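Local coordinates for polysaccharide biosynthesis protein CapD (Bacillus thuringiensis HD-771, PDB 6BWC), which probably acts as an NADP-dependent short-chain dehydrogenase/reductase family enzyme on UDP-N-acetylglucosamine, in the pathway to CMP-pseudaminic acid used for flagellin glycosylation, at residues C[194-199]-C[234-239]; C[169-174]-C[200-205]; C[134-139]-C[268-273]. The protein carries 2 engineered substitutions. All blocks are in the same frame, centred on the assembly; numbering follows the deposited sequence.

How the contacts relate
All three contacts wrap the same UDP-N-acetylglucosamine, and contacts 1 and 2 interleave along the chain inside the loop that contact 3 closes. Contact 1 holds the uracil end, contact 2 the diphosphate and the sugar O6', and contact 3 reaches both the uridine ribose and the sugar. Contacts 1 and 2, with centres about 12 Å apart, share a sheet: Arg202 O accepts from Ile234 N at 2.8 Å and Met200 O from Leu236 N at 3.1 Å. Contact 3, about 14 Å from contact 2 between centres, is joined to it where Arg202 NH1 donates to Lys270 O at 3.0 Å. Contacts 1 and 3 lie about 16 Å apart, centre to centre, and meet through Asp197 and Met271. NADP also touches contacts 2 and 3.

Contact 1: C[194-199]-C[234-239]; sequences TVTDLS and ISLNDL. With UD1 (uridine-diphosphate-N-acetylglucosamine), chain O.
With chi1 at -178°, Leu236 swings CG away from its own backbone N and sends CD2 in against the turn after strand 192-195, where this methyl lies 3.6 Å from Asp197 O and also meets Thr196 OG1. Leu198 has a different first torsion: at chi1 -64° its CG stands beside the backbone N, and CD2 thereby reaches the carbonyl oxygen of Leu236. Leu198 CB, set by the backbone, lies 4.0 Å from Asn237 CG, and the side chains of Leu198 and Asn237 cross at about a right angle.

The helix that supplies Leu236 and Asn237 starts here. Ser235 is its N-cap, and its OG takes the N-H of Asp238 at 3.2 Å and nearly straight, with a weaker bond from Asn237 N.

This corner is the uridine end of the substrate pocket. Uracil N3 donates to Thr194 O at 2.7 Å and Thr196 N donates to uracil O2 at 3.0 Å, so the backbone reads the base edge, while Leu236 CD2 packs 3.7 Å from ribose O3B. Behind the turn, Val195 pairs with strand 259-262 and packs on Phe183 of helix 179-190; Leu239 sits between that helix and helix 324-333.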
loop_
_atom_site.group_PDB
_atom_site.type_symbol
_atom_site.label_atom_id
_atom_site.label_comp_id
_atom_site.label_asym_id
_atom_site.label_seq_id
_atom_site.Cartn_x
_atom_site.Cartn_y
_atom_site.Cartn_z
ATOM N N THR C 194 -42.218 -6.532 11.457
ATOM C CA THR C 194 -41.942 -5.652 10.327
ATOM C C THR C 194 -41.907 -6.467 9.035
ATOM O O THR C 194 -41.013 -7.286 8.823
ATOM C CB THR C 194 -40.601 -4.938 10.514
ATOM O OG1 THR C 194 -40.754 -3.897 11.483
ATOM C CG2 THR C 194 -40.116 -4.319 9.220
ATOM N N VAL C 195 -42.856 -6.193 8.153
ATOM C CA VAL C 195 -43.049 -6.972 6.943
ATOM C C VAL C 195 -42.624 -6.121 5.747
ATOM O O VAL C 195 -43.110 -5.015 5.561
ATOM C CB VAL C 195 -44.512 -7.454 6.903
ATOM C CG1 VAL C 195 -45.129 -7.371 5.514
ATOM C CG2 VAL C 195 -44.597 -8.865 7.492
ATOM N N THR C 196 -41.685 -6.627 4.959
ATOM C CA THR C 196 -41.234 -5.940 3.749
ATOM C C THR C 196 -42.365 -6.011 2.712
ATOM O O THR C 196 -42.974 -4.997 2.380
ATOM C CB THR C 196 -39.918 -6.551 3.177
ATOM O OG1 THR C 196 -40.043 -7.987 3.052
ATOM C CG2 THR C 196 -38.681 -6.197 4.072
ATOM N N ASP C 197 -42.682 -7.211 2.243
ATOM C CA ASP C 197 -43.635 -7.381 1.159
ATOM C C ASP C 197 -44.015 -8.860 1.130
ATOM O O ASP C 197 -43.206 -9.700 0.742
ATOM C CB ASP C 197 -42.963 -6.921 -0.136
ATOM C CG ASP C 197 -43.822 -7.101 -1.357
ATOM O OD1 ASP C 197 -44.645 -8.042 -1.409
ATOM O OD2 ASP C 197 -43.628 -6.298 -2.299
ATOM N N LEU C 198 -45.239 -9.176 1.544
ATOM C CA LEU C 198 -45.628 -10.568 1.828
ATOM C C LEU C 198 -45.589 -11.471 0.605
ATOM O O LEU C 198 -45.336 -12.673 0.707
ATOM C CB LEU C 198 -47.015 -10.620 2.481
ATOM C CG LEU C 198 -47.074 -9.952 3.856
ATOM C CD1 LEU C 198 -48.503 -9.721 4.333
ATOM C CD2 LEU C 198 -46.270 -10.760 4.868
ATOM N N SER C 199 -45.796 -10.868 -0.554
ATOM C CA SER C 199 -45.713 -11.564 -1.843
ATOM C C SER C 199 -44.356 -12.167 -2.219
ATOM O O SER C 199 -44.281 -12.920 -3.187
ATOM C CB SER C 199 -46.142 -10.609 -2.967
ATOM O OG SER C 199 -45.141 -10.532 -3.957
ATOM N N ILE C 234 -40.392 -21.031 -0.176
ATOM C CA ILE C 234 -41.190 -20.564 0.931
ATOM C C ILE C 234 -41.778 -19.212 0.616
ATOM O O ILE C 234 -41.091 -18.325 0.108
ATOM C CB ILE C 234 -40.390 -20.567 2.216
ATOM C CG1 ILE C 234 -40.255 -22.035 2.643
ATOM C CG2 ILE C 234 -41.065 -19.713 3.286
ATOM C CD1 ILE C 234 -39.347 -22.275 3.823
ATOM N N SER C 235 -43.081 -19.105 0.897
ATOM C CA SER C 235 -43.802 -17.854 0.829
ATOM C C SER C 235 -43.539 -17.112 2.124
ATOM O O SER C 235 -43.451 -17.715 3.198
ATOM C CB SER C 235 -45.299 -18.088 0.645
ATOM O OG SER C 235 -46.055 -17.013 1.197
ATOM N N LEU C 236 -43.403 -15.800 2.014
ATOM C CA LEU C 236 -43.188 -14.964 3.181
ATOM C C LEU C 236 -44.513 -14.704 3.867
ATOM O O LEU C 236 -44.532 -14.368 5.049
ATOM C CB LEU C 236 -42.529 -13.639 2.779
ATOM C CG LEU C 236 -42.191 -12.659 3.904
ATOM C CD1 LEU C 236 -41.345 -13.334 4.977
ATOM C CD2 LEU C 236 -41.482 -11.452 3.331
ATOM N N ASN C 237 -45.613 -14.840 3.116
ATOM C CA ASN C 237 -46.973 -14.711 3.663
ATOM C C ASN C 237 -47.167 -15.808 4.706
ATOM O O ASN C 237 -47.451 -15.530 5.866
ATOM C CB ASN C 237 -48.046 -14.799 2.536
ATOM C CG ASN C 237 -49.265 -13.882 2.784
ATOM O OD1 ASN C 237 -49.676 -13.614 3.931
ATOM N ND2 ASN C 237 -49.852 -13.397 1.693
ATOM N N ASP C 238 -46.950 -17.051 4.281
ATOM C CA ASP C 238 -47.047 -18.221 5.165
ATOM C C ASP C 238 -46.092 -18.010 6.339
ATOM O O ASP C 238 -46.484 -18.203 7.505
ATOM C CB ASP C 238 -46.731 -19.561 4.442
ATOM C CG ASP C 238 -47.564 -19.786 3.147
ATOM O OD1 ASP C 238 -47.107 -20.597 2.301
ATOM O OD2 ASP C 238 -48.638 -19.151 2.974
ATOM N N LEU C 239 -44.864 -17.573 6.041
ATOM C CA LEU C 239 -43.841 -17.407 7.078
ATOM C C LEU C 239 -44.238 -16.435 8.190
ATOM O O LEU C 239 -44.058 -16.738 9.384
ATOM C CB LEU C 239 -42.505 -16.961 6.480
ATOM C CG LEU C 239 -41.356 -16.653 7.474
ATOM C CD1 LEU C 239 -41.123 -17.765 8.496
ATOM C CD2 LEU C 239 -40.067 -16.396 6.711
HETATM C "C1'" UD1 O . -30.417 -14.206 2.922
HETATM C "C2'" UD1 O . -28.925 -13.963 3.083
HETATM C "C3'" UD1 O . -28.267 -13.602 1.753
HETATM C "C4'" UD1 O . -28.650 -14.576 0.642
HETATM C "C5'" UD1 O . -30.140 -14.970 0.676
HETATM C "C6'" UD1 O . -30.377 -16.196 -0.216
HETATM C "C7'" UD1 O . -28.664 -13.091 5.370
HETATM C "C8'" UD1 O . -28.661 -11.838 6.222
HETATM N "N2'" UD1 O . -28.682 -12.906 4.047
HETATM O "O1'" UD1 O . -31.034 -13.054 2.369
HETATM O "O3'" UD1 O . -26.838 -13.569 1.939
HETATM O "O4'" UD1 O . -28.349 -14.029 -0.628
HETATM O "O5'" UD1 O . -30.607 -15.251 2.012
HETATM O "O6'" UD1 O . -31.625 -16.112 -0.909
HETATM O "O7'" UD1 O . -28.707 -14.199 5.904
HETATM N N1 UD1 O . -37.958 -9.416 5.747
HETATM C C2 UD1 O . -39.057 -8.811 6.427
HETATM N N3 UD1 O . -38.827 -7.985 7.460
HETATM C C4 UD1 O . -37.576 -7.706 7.878
HETATM C C5 UD1 O . -36.492 -8.280 7.262
HETATM C C6 UD1 O . -36.703 -9.149 6.203
HETATM O O2 UD1 O . -40.233 -9.014 6.076
HETATM O O4 UD1 O . -37.369 -6.948 8.839
HETATM C C1B UD1 O . -38.167 -10.312 4.589
HETATM C C2B UD1 O . -37.283 -10.032 3.372
HETATM O "O2'" UD1 O . -37.855 -9.068 2.498
HETATM C C3B UD1 O . -37.094 -11.393 2.732
HETATM C C4B UD1 O . -37.177 -12.322 3.925
HETATM O O4B UD1 O . -37.822 -11.616 4.984
HETATM O O3B UD1 O . -38.120 -11.774 1.810
HETATM C C5B UD1 O . -35.819 -12.809 4.406
HETATM O O5B UD1 O . -34.951 -11.764 4.873
HETATM P PA UD1 O . -33.551 -12.270 5.476
HETATM O O1A UD1 O . -32.813 -11.191 6.229
HETATM O O2A UD1 O . -33.711 -13.619 6.185
HETATM O O3A UD1 O . -32.699 -12.834 4.225
HETATM P PB UD1 O . -32.536 -12.458 2.659
HETATM O O1B UD1 O . -32.385 -10.959 2.503
HETATM O O2B UD1 O . -33.525 -13.150 1.729
#

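Contact 2: C[169-174]-C[200-205]; sequences FGNVMG and MSRFMM. With UD1 (uridine-diphosphate-N-acetylglucosamine), chain O.
Between the NADP and UDP-N-acetylglucosamine sites of this Rossmann-fold enzyme, the short strand 171-172 lies parallel to strand 201-205 in a small three-stranded sheet, with Asn171 bridged to Met204 and Val172 to Met205. The backbone ladder runs from Asn171 N to Phe203 O (2.9 Å), from Met205 N to Asn171 O (3.0 Å) and from Met173 N to Met205 O (3.1 Å). It is Val172 N that turns to the cofactor, bonding O7N of the NADP nicotinamide amide.

On the substrate side, Asn171 uses both ends of its amide. ND2 donates to the phosphate oxygen O2B at 2.7 Å, and OD1 accepts from the sugar hydroxyl O6' at 2.6 Å; those two partners fix the amide's rotation. Arg202 comes to the same phosphate oxygen, its NE 2.9 Å from O2B, which lies in the guanidinium plane at the edge, while ribose O3B sits over one face. Its positive charge would be expected to steady the diphosphate. Met204, on the same face of the sheet as Asn171, packs CB against Met173 CE.

On the other face, Met205 carries its CG between the backbone N and the carbonyl carbon (chi1 71°). Its thioether takes a weak bond from Gly170 N and makes a Met-aromatic contact with Phe169, SD standing 4.7 Å from the ring centroid and oblique to it.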
loop_
_atom_site.group_PDB
_atom_site.type_symbol
_atom_site.label_atom_id
_atom_site.label_comp_id
_atom_site.label_asym_id
_atom_site.label_seq_id
_atom_site.Cartn_x
_atom_site.Cartn_y
_atom_site.Cartn_z
ATOM N N PHE C 169 -25.943 -21.199 -1.908
ATOM C CA PHE C 169 -26.980 -21.375 -0.883
ATOM C C PHE C 169 -28.250 -20.577 -1.189
ATOM O O PHE C 169 -28.227 -19.570 -1.920
ATOM C CB PHE C 169 -26.490 -20.868 0.503
ATOM C CG PHE C 169 -25.288 -21.581 1.091
ATOM C CD1 PHE C 169 -24.460 -20.894 1.970
ATOM C CD2 PHE C 169 -24.993 -22.909 0.818
ATOM C CE1 PHE C 169 -23.364 -21.505 2.560
ATOM C CE2 PHE C 169 -23.897 -23.527 1.408
ATOM C CZ PHE C 169 -23.075 -22.820 2.275
ATOM N N GLY C 170 -29.342 -21.004 -0.561
ATOM C CA GLY C 170 -30.493 -20.131 -0.340
ATOM C C GLY C 170 -30.656 -19.877 1.136
ATOM O O GLY C 170 -29.847 -20.316 1.931
ATOM N N ASN C 171 -31.719 -19.179 1.502
ATOM C CA ASN C 171 -31.834 -18.638 2.847
ATOM C C ASN C 171 -31.630 -19.720 3.864
ATOM O O ASN C 171 -32.397 -20.649 3.906
ATOM C CB ASN C 171 -33.193 -17.968 3.073
ATOM C CG ASN C 171 -33.389 -16.767 2.184
ATOM O OD1 ASN C 171 -33.214 -16.858 0.966
ATOM N ND2 ASN C 171 -33.738 -15.640 2.775
ATOM N N VAL C 172 -30.592 -19.590 4.679
ATOM C CA VAL C 172 -30.248 -20.613 5.669
ATOM C C VAL C 172 -30.982 -20.298 6.948
ATOM O O VAL C 172 -30.701 -19.298 7.584
ATOM C CB VAL C 172 -28.734 -20.702 5.922
ATOM C CG1 VAL C 172 -28.410 -21.914 6.794
ATOM C CG2 VAL C 172 -27.996 -20.809 4.588
ATOM N N MET C 173 -31.890 -21.190 7.336
ATOM C CA MET C 173 -32.877 -20.899 8.393
ATOM C C MET C 173 -32.315 -20.769 9.824
ATOM O O MET C 173 -31.634 -21.669 10.345
ATOM C CB MET C 173 -33.971 -21.948 8.398
ATOM C CG MET C 173 -34.581 -22.154 7.045
ATOM S SD MET C 173 -36.183 -22.948 7.149
ATOM C CE MET C 173 -35.996 -23.920 5.650
ATOM N N GLY C 174 -32.643 -19.641 10.454
ATOM C CA GLY C 174 -32.146 -19.301 11.786
ATOM C C GLY C 174 -30.755 -18.702 11.812
ATOM O O GLY C 174 -30.277 -18.319 12.897
ATOM N N MET C 200 -43.286 -11.790 -1.521
ATOM C CA MET C 200 -41.947 -12.314 -1.808
ATOM C C MET C 200 -41.876 -13.817 -1.491
ATOM O O MET C 200 -42.483 -14.300 -0.520
ATOM C CB MET C 200 -40.876 -11.570 -0.988
ATOM C CG MET C 200 -40.679 -10.102 -1.323
ATOM S SD MET C 200 -39.968 -9.248 0.097
ATOM C CE MET C 200 -38.521 -8.558 -0.682
ATOM N N SER C 201 -41.137 -14.540 -2.316
ATOM C CA SER C 201 -40.953 -15.966 -2.169
ATOM C C SER C 201 -39.448 -16.169 -2.066
ATOM O O SER C 201 -38.700 -15.297 -2.502
ATOM C CB SER C 201 -41.557 -16.694 -3.382
ATOM O OG SER C 201 -40.901 -16.358 -4.610
ATOM N N ARG C 202 -38.999 -17.286 -1.491
ATOM C CA ARG C 202 -37.566 -17.530 -1.280
ATOM C C ARG C 202 -37.236 -19.019 -1.247
ATOM O O ARG C 202 -37.962 -19.793 -0.609
ATOM C CB ARG C 202 -37.127 -16.918 0.064
ATOM C CG ARG C 202 -37.000 -15.387 0.156
ATOM C CD ARG C 202 -35.698 -14.882 -0.451
ATOM N NE ARG C 202 -35.530 -13.433 -0.277
ATOM C CZ ARG C 202 -36.008 -12.489 -1.091
ATOM N NH1 ARG C 202 -36.713 -12.796 -2.174
ATOM N NH2 ARG C 202 -35.785 -11.213 -0.813
ATOM N N PHE C 203 -36.141 -19.423 -1.899
ATOM C CA PHE C 203 -35.559 -20.766 -1.670
ATOM C C PHE C 203 -34.927 -20.795 -0.285
ATOM O O PHE C 203 -34.133 -19.917 0.025
ATOM C CB PHE C 203 -34.472 -21.090 -2.692
ATOM C CG PHE C 203 -34.988 -21.533 -4.027
ATOM C CD1 PHE C 203 -34.965 -20.684 -5.125
ATOM C CD2 PHE C 203 -35.478 -22.823 -4.196
ATOM C CE1 PHE C 203 -35.433 -21.108 -6.361
ATOM C CE2 PHE C 203 -35.945 -23.251 -5.430
ATOM C CZ PHE C 203 -35.916 -22.396 -6.510
ATOM N N MET C 204 -35.261 -21.785 0.537
ATOM C CA MET C 204 -34.733 -21.885 1.905
ATOM C C MET C 204 -34.222 -23.304 2.244
ATOM O O MET C 204 -34.880 -24.304 1.919
ATOM C CB MET C 204 -35.784 -21.425 2.943
ATOM C CG MET C 204 -36.401 -20.050 2.648
ATOM S SD MET C 204 -37.233 -19.087 3.945
ATOM C CE MET C 204 -36.049 -19.059 5.257
ATOM N N MET C 205 -33.050 -23.371 2.895
ATOM C CA MET C 205 -32.385 -24.626 3.266
ATOM C C MET C 205 -32.119 -24.666 4.777
ATOM O O MET C 205 -32.128 -23.639 5.441
ATOM C CB MET C 205 -31.090 -24.827 2.446
ATOM C CG MET C 205 -29.935 -23.903 2.786
ATOM S SD MET C 205 -28.645 -23.740 1.511
ATOM C CE MET C 205 -28.174 -25.465 1.339
HETATM C "C1'" UD1 O . -30.417 -14.206 2.922
HETATM C "C2'" UD1 O . -28.925 -13.963 3.083
HETATM C "C3'" UD1 O . -28.267 -13.602 1.753
HETATM C "C4'" UD1 O . -28.650 -14.576 0.642
HETATM C "C5'" UD1 O . -30.140 -14.970 0.676
HETATM C "C6'" UD1 O . -30.377 -16.196 -0.216
HETATM C "C7'" UD1 O . -28.664 -13.091 5.370
HETATM C "C8'" UD1 O . -28.661 -11.838 6.222
HETATM N "N2'" UD1 O . -28.682 -12.906 4.047
HETATM O "O1'" UD1 O . -31.034 -13.054 2.369
HETATM O "O3'" UD1 O . -26.838 -13.569 1.939
HETATM O "O4'" UD1 O . -28.349 -14.029 -0.628
HETATM O "O5'" UD1 O . -30.607 -15.251 2.012
HETATM O "O6'" UD1 O . -31.625 -16.112 -0.909
HETATM O "O7'" UD1 O . -28.707 -14.199 5.904
HETATM N N1 UD1 O . -37.958 -9.416 5.747
HETATM C C2 UD1 O . -39.057 -8.811 6.427
HETATM N N3 UD1 O . -38.827 -7.985 7.460
HETATM C C4 UD1 O . -37.576 -7.706 7.878
HETATM C C5 UD1 O . -36.492 -8.280 7.262
HETATM C C6 UD1 O . -36.703 -9.149 6.203
HETATM O O2 UD1 O . -40.233 -9.014 6.076
HETATM O O4 UD1 O . -37.369 -6.948 8.839
HETATM C C1B UD1 O . -38.167 -10.312 4.589
HETATM C C2B UD1 O . -37.283 -10.032 3.372
HETATM O "O2'" UD1 O . -37.855 -9.068 2.498
HETATM C C3B UD1 O . -37.094 -11.393 2.732
HETATM C C4B UD1 O . -37.177 -12.322 3.925
HETATM O O4B UD1 O . -37.822 -11.616 4.984
HETATM O O3B UD1 O . -38.120 -11.774 1.810
HETATM C C5B UD1 O . -35.819 -12.809 4.406
HETATM O O5B UD1 O . -34.951 -11.764 4.873
HETATM P PA UD1 O . -33.551 -12.270 5.476
HETATM O O1A UD1 O . -32.813 -11.191 6.229
HETATM O O2A UD1 O . -33.711 -13.619 6.185
HETATM O O3A UD1 O . -32.699 -12.834 4.225
HETATM P PB UD1 O . -32.536 -12.458 2.659
HETATM O O1B UD1 O . -32.385 -10.959 2.503
HETATM O O2B UD1 O . -33.525 -13.150 1.729
#

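Contact 3: C[134-139]-C[268-273]; sequences SPTNNY and GEKMYE. With UD1 (uridine-diphosphate-N-acetylglucosamine), chain O.
Gly268 meets Asn137 through its carbonyl: Asn137 ND2 donates to Gly268 O at 3.1 Å with an N-H...O angle of 152°, coming from well above the carbonyl plane. At chi1 50° the amide of Asn137 is folded back over its own backbone, and its two ends do separate jobs, since OD1 takes the N-H of Gly140 as N-cap of helix 138-156. The CB of Thr136 also rests on Gly268 O, at 3.5 Å.

Glu269 points its side chain the other way, into the substrate pocket. Its OE2 accepts from the ribose hydroxyl O2' at 2.6 Å, and OE1 is held by Lys266 N, so the carboxylate is gripped at both oxygens.

The helix facing this loop opens with the Tyr-x-x-x-Lys sequence that marks short-chain dehydrogenases. Tyr139 is the tyrosine of that motif; its OH bonds O2D of NADP and lies 2.9 Å from O3' of the substrate sugar, while sugar O4' sits in the ring plane at its edge, 3.2 Å from CE2.

Lys270 turns back to 134-139. Its chain is fully extended beyond CG and crosses Thr136 at about a right angle, with CG 3.6 Å from Thr136 OG1. NZ then donates to Ser134 O at 3.2 Å, again from above the carbonyl plane, and also bonds Ile133 O and forms a salt bridge with Glu274. Ser134 here packs on Ser134 of a neighbouring subunit.

Met271 follows, giving its carbonyl to Ser201 N, and Tyr272 packs on Arg315 and Ser316. With chi1 at -68° Glu273 has CG beside the backbone N, and Glu273 CG lies 3.6 Å from the sugar O6'.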
loop_
_atom_site.group_PDB
_atom_site.type_symbol
_atom_site.label_atom_id
_atom_site.label_comp_id
_atom_site.label_asym_id
_atom_site.label_seq_id
_atom_site.Cartn_x
_atom_site.Cartn_y
_atom_site.Cartn_z
ATOM N N SER C 134 -28.519 -13.002 -11.858
ATOM C CA SER C 134 -29.276 -11.863 -12.336
ATOM C C SER C 134 -29.624 -10.961 -11.140
ATOM O O SER C 134 -30.795 -10.760 -10.839
ATOM C CB SER C 134 -30.529 -12.379 -13.065
ATOM O OG SER C 134 -30.188 -13.380 -14.020
ATOM N N PRO C 135 -28.590 -10.446 -10.430
ATOM C CA PRO C 135 -28.787 -9.696 -9.196
ATOM C C PRO C 135 -29.313 -8.274 -9.360
ATOM O O PRO C 135 -29.061 -7.617 -10.366
ATOM C CB PRO C 135 -27.382 -9.653 -8.597
ATOM C CG PRO C 135 -26.472 -9.700 -9.774
ATOM C CD PRO C 135 -27.144 -10.640 -10.706
ATOM N N THR C 136 -30.027 -7.835 -8.323
ATOM C CA THR C 136 -30.633 -6.511 -8.189
ATOM C C THR C 136 -29.992 -5.725 -7.026
ATOM O O THR C 136 -30.504 -4.665 -6.611
ATOM C CB THR C 136 -32.134 -6.674 -7.908
ATOM O OG1 THR C 136 -32.598 -7.869 -8.524
ATOM C CG2 THR C 136 -32.943 -5.533 -8.458
ATOM N N ASN C 137 -28.880 -6.246 -6.492
ATOM C CA ASN C 137 -28.153 -5.561 -5.430
ATOM C C ASN C 137 -26.644 -5.757 -5.521
ATOM O O ASN C 137 -26.128 -6.668 -6.242
ATOM C CB ASN C 137 -28.663 -5.971 -4.049
ATOM C CG ASN C 137 -28.740 -7.479 -3.871
ATOM O OD1 ASN C 137 -27.731 -8.179 -3.939
ATOM N ND2 ASN C 137 -29.940 -7.988 -3.612
ATOM N N ASN C 138 -25.953 -4.887 -4.781
ATOM C CA ASN C 138 -24.497 -4.864 -4.724
ATOM C C ASN C 138 -24.018 -6.155 -4.121
ATOM O O ASN C 138 -23.024 -6.690 -4.562
ATOM C CB ASN C 138 -24.001 -3.639 -3.927
ATOM C CG ASN C 138 -22.487 -3.504 -3.911
ATOM O OD1 ASN C 138 -21.828 -3.562 -4.946
ATOM N ND2 ASN C 138 -21.934 -3.305 -2.741
ATOM N N TYR C 139 -24.751 -6.692 -3.147
ATOM C CA TYR C 139 -24.343 -7.966 -2.502
ATOM C C TYR C 139 -24.234 -9.078 -3.546
ATOM O O TYR C 139 -23.172 -9.690 -3.709
ATOM C CB TYR C 139 -25.280 -8.362 -1.351
ATOM C CG TYR C 139 -25.038 -9.770 -0.873
ATOM C CD1 TYR C 139 -23.791 -10.168 -0.424
ATOM C CD2 TYR C 139 -26.051 -10.715 -0.903
ATOM C CE1 TYR C 139 -23.563 -11.465 -0.019
ATOM C CE2 TYR C 139 -25.838 -12.003 -0.483
ATOM C CZ TYR C 139 -24.600 -12.382 -0.038
ATOM O OH TYR C 139 -24.424 -13.702 0.390
ATOM N N GLY C 268 -32.540 -2.594 -3.193
ATOM C CA GLY C 268 -31.875 -3.704 -3.879
ATOM C C GLY C 268 -32.523 -5.077 -3.730
ATOM O O GLY C 268 -32.192 -5.977 -4.498
ATOM N N GLU C 269 -33.435 -5.251 -2.765
ATOM C CA GLU C 269 -34.112 -6.544 -2.538
ATOM C C GLU C 269 -34.786 -7.072 -3.809
ATOM O O GLU C 269 -35.411 -6.320 -4.537
ATOM C CB GLU C 269 -35.176 -6.451 -1.417
ATOM C CG GLU C 269 -34.625 -6.495 0.005
ATOM C CD GLU C 269 -35.712 -6.652 1.077
ATOM O OE1 GLU C 269 -36.515 -5.708 1.243
ATOM O OE2 GLU C 269 -35.758 -7.705 1.772
ATOM N N LYS C 270 -34.642 -8.374 -4.036
ATOM C CA LYS C 270 -35.285 -9.118 -5.127
ATOM C C LYS C 270 -36.575 -9.778 -4.614
ATOM O O LYS C 270 -36.692 -10.092 -3.420
ATOM C CB LYS C 270 -34.323 -10.212 -5.621
ATOM C CG LYS C 270 -34.406 -10.593 -7.087
ATOM C CD LYS C 270 -33.278 -11.560 -7.404
ATOM C CE LYS C 270 -33.418 -12.110 -8.793
ATOM N NZ LYS C 270 -32.281 -13.006 -9.070
ATOM N N MET C 271 -37.513 -10.015 -5.530
ATOM C CA MET C 271 -38.849 -10.531 -5.178
ATOM C C MET C 271 -38.866 -12.024 -4.943
ATOM O O MET C 271 -39.569 -12.518 -4.062
ATOM C CB MET C 271 -39.885 -10.176 -6.264
ATOM C CG MET C 271 -40.421 -8.756 -6.174
ATOM S SD MET C 271 -41.113 -8.429 -4.535
ATOM C CE MET C 271 -41.027 -6.661 -4.580
ATOM N N TYR C 272 -38.069 -12.704 -5.755
ATOM C CA TYR C 272 -37.895 -14.149 -5.777
ATOM C C TYR C 272 -36.389 -14.319 -5.887
ATOM O O TYR C 272 -35.671 -13.327 -6.042
ATOM C CB TYR C 272 -38.572 -14.745 -7.015
ATOM C CG TYR C 272 -38.176 -14.016 -8.263
ATOM C CD1 TYR C 272 -37.075 -14.423 -9.011
ATOM C CD2 TYR C 272 -38.862 -12.865 -8.656
ATOM C CE1 TYR C 272 -36.677 -13.722 -10.135
ATOM C CE2 TYR C 272 -38.482 -12.157 -9.774
ATOM C CZ TYR C 272 -37.385 -12.584 -10.511
ATOM O OH TYR C 272 -37.010 -11.875 -11.635
ATOM N N GLU C 273 -35.904 -15.552 -5.823
ATOM C CA GLU C 273 -34.484 -15.822 -6.053
ATOM C C GLU C 273 -34.397 -16.866 -7.146
ATOM O O GLU C 273 -35.425 -17.278 -7.670
ATOM C CB GLU C 273 -33.789 -16.260 -4.762
ATOM C CG GLU C 273 -33.669 -15.161 -3.695
ATOM C CD GLU C 273 -32.653 -14.053 -4.001
ATOM O OE1 GLU C 273 -32.020 -14.070 -5.100
ATOM O OE2 GLU C 273 -32.480 -13.160 -3.123
HETATM C "C1'" UD1 O . -30.417 -14.206 2.922
HETATM C "C2'" UD1 O . -28.925 -13.963 3.083
HETATM C "C3'" UD1 O . -28.267 -13.602 1.753
HETATM C "C4'" UD1 O . -28.650 -14.576 0.642
HETATM C "C5'" UD1 O . -30.140 -14.970 0.676
HETATM C "C6'" UD1 O . -30.377 -16.196 -0.216
HETATM C "C7'" UD1 O . -28.664 -13.091 5.370
HETATM C "C8'" UD1 O . -28.661 -11.838 6.222
HETATM N "N2'" UD1 O . -28.682 -12.906 4.047
HETATM O "O1'" UD1 O . -31.034 -13.054 2.369
HETATM O "O3'" UD1 O . -26.838 -13.569 1.939
HETATM O "O4'" UD1 O . -28.349 -14.029 -0.628
HETATM O "O5'" UD1 O . -30.607 -15.251 2.012
HETATM O "O6'" UD1 O . -31.625 -16.112 -0.909
HETATM O "O7'" UD1 O . -28.707 -14.199 5.904
HETATM N N1 UD1 O . -37.958 -9.416 5.747
HETATM C C2 UD1 O . -39.057 -8.811 6.427
HETATM N N3 UD1 O . -38.827 -7.985 7.460
HETATM C C4 UD1 O . -37.576 -7.706 7.878
HETATM C C5 UD1 O . -36.492 -8.280 7.262
HETATM C C6 UD1 O . -36.703 -9.149 6.203
HETATM O O2 UD1 O . -40.233 -9.014 6.076
HETATM O O4 UD1 O . -37.369 -6.948 8.839
HETATM C C1B UD1 O . -38.167 -10.312 4.589
HETATM C C2B UD1 O . -37.283 -10.032 3.372
HETATM O "O2'" UD1 O . -37.855 -9.068 2.498
HETATM C C3B UD1 O . -37.094 -11.393 2.732
HETATM C C4B UD1 O . -37.177 -12.322 3.925
HETATM O O4B UD1 O . -37.822 -11.616 4.984
HETATM O O3B UD1 O . -38.120 -11.774 1.810
HETATM C C5B UD1 O . -35.819 -12.809 4.406
HETATM O O5B UD1 O . -34.951 -11.764 4.873
HETATM P PA UD1 O . -33.551 -12.270 5.476
HETATM O O1A UD1 O . -32.813 -11.191 6.229
HETATM O O2A UD1 O . -33.711 -13.619 6.185
HETATM O O3A UD1 O . -32.699 -12.834 4.225
HETATM P PB UD1 O . -32.536 -12.458 2.659
HETATM O O1B UD1 O . -32.385 -10.959 2.503
HETATM O O2B UD1 O . -33.525 -13.150 1.729
#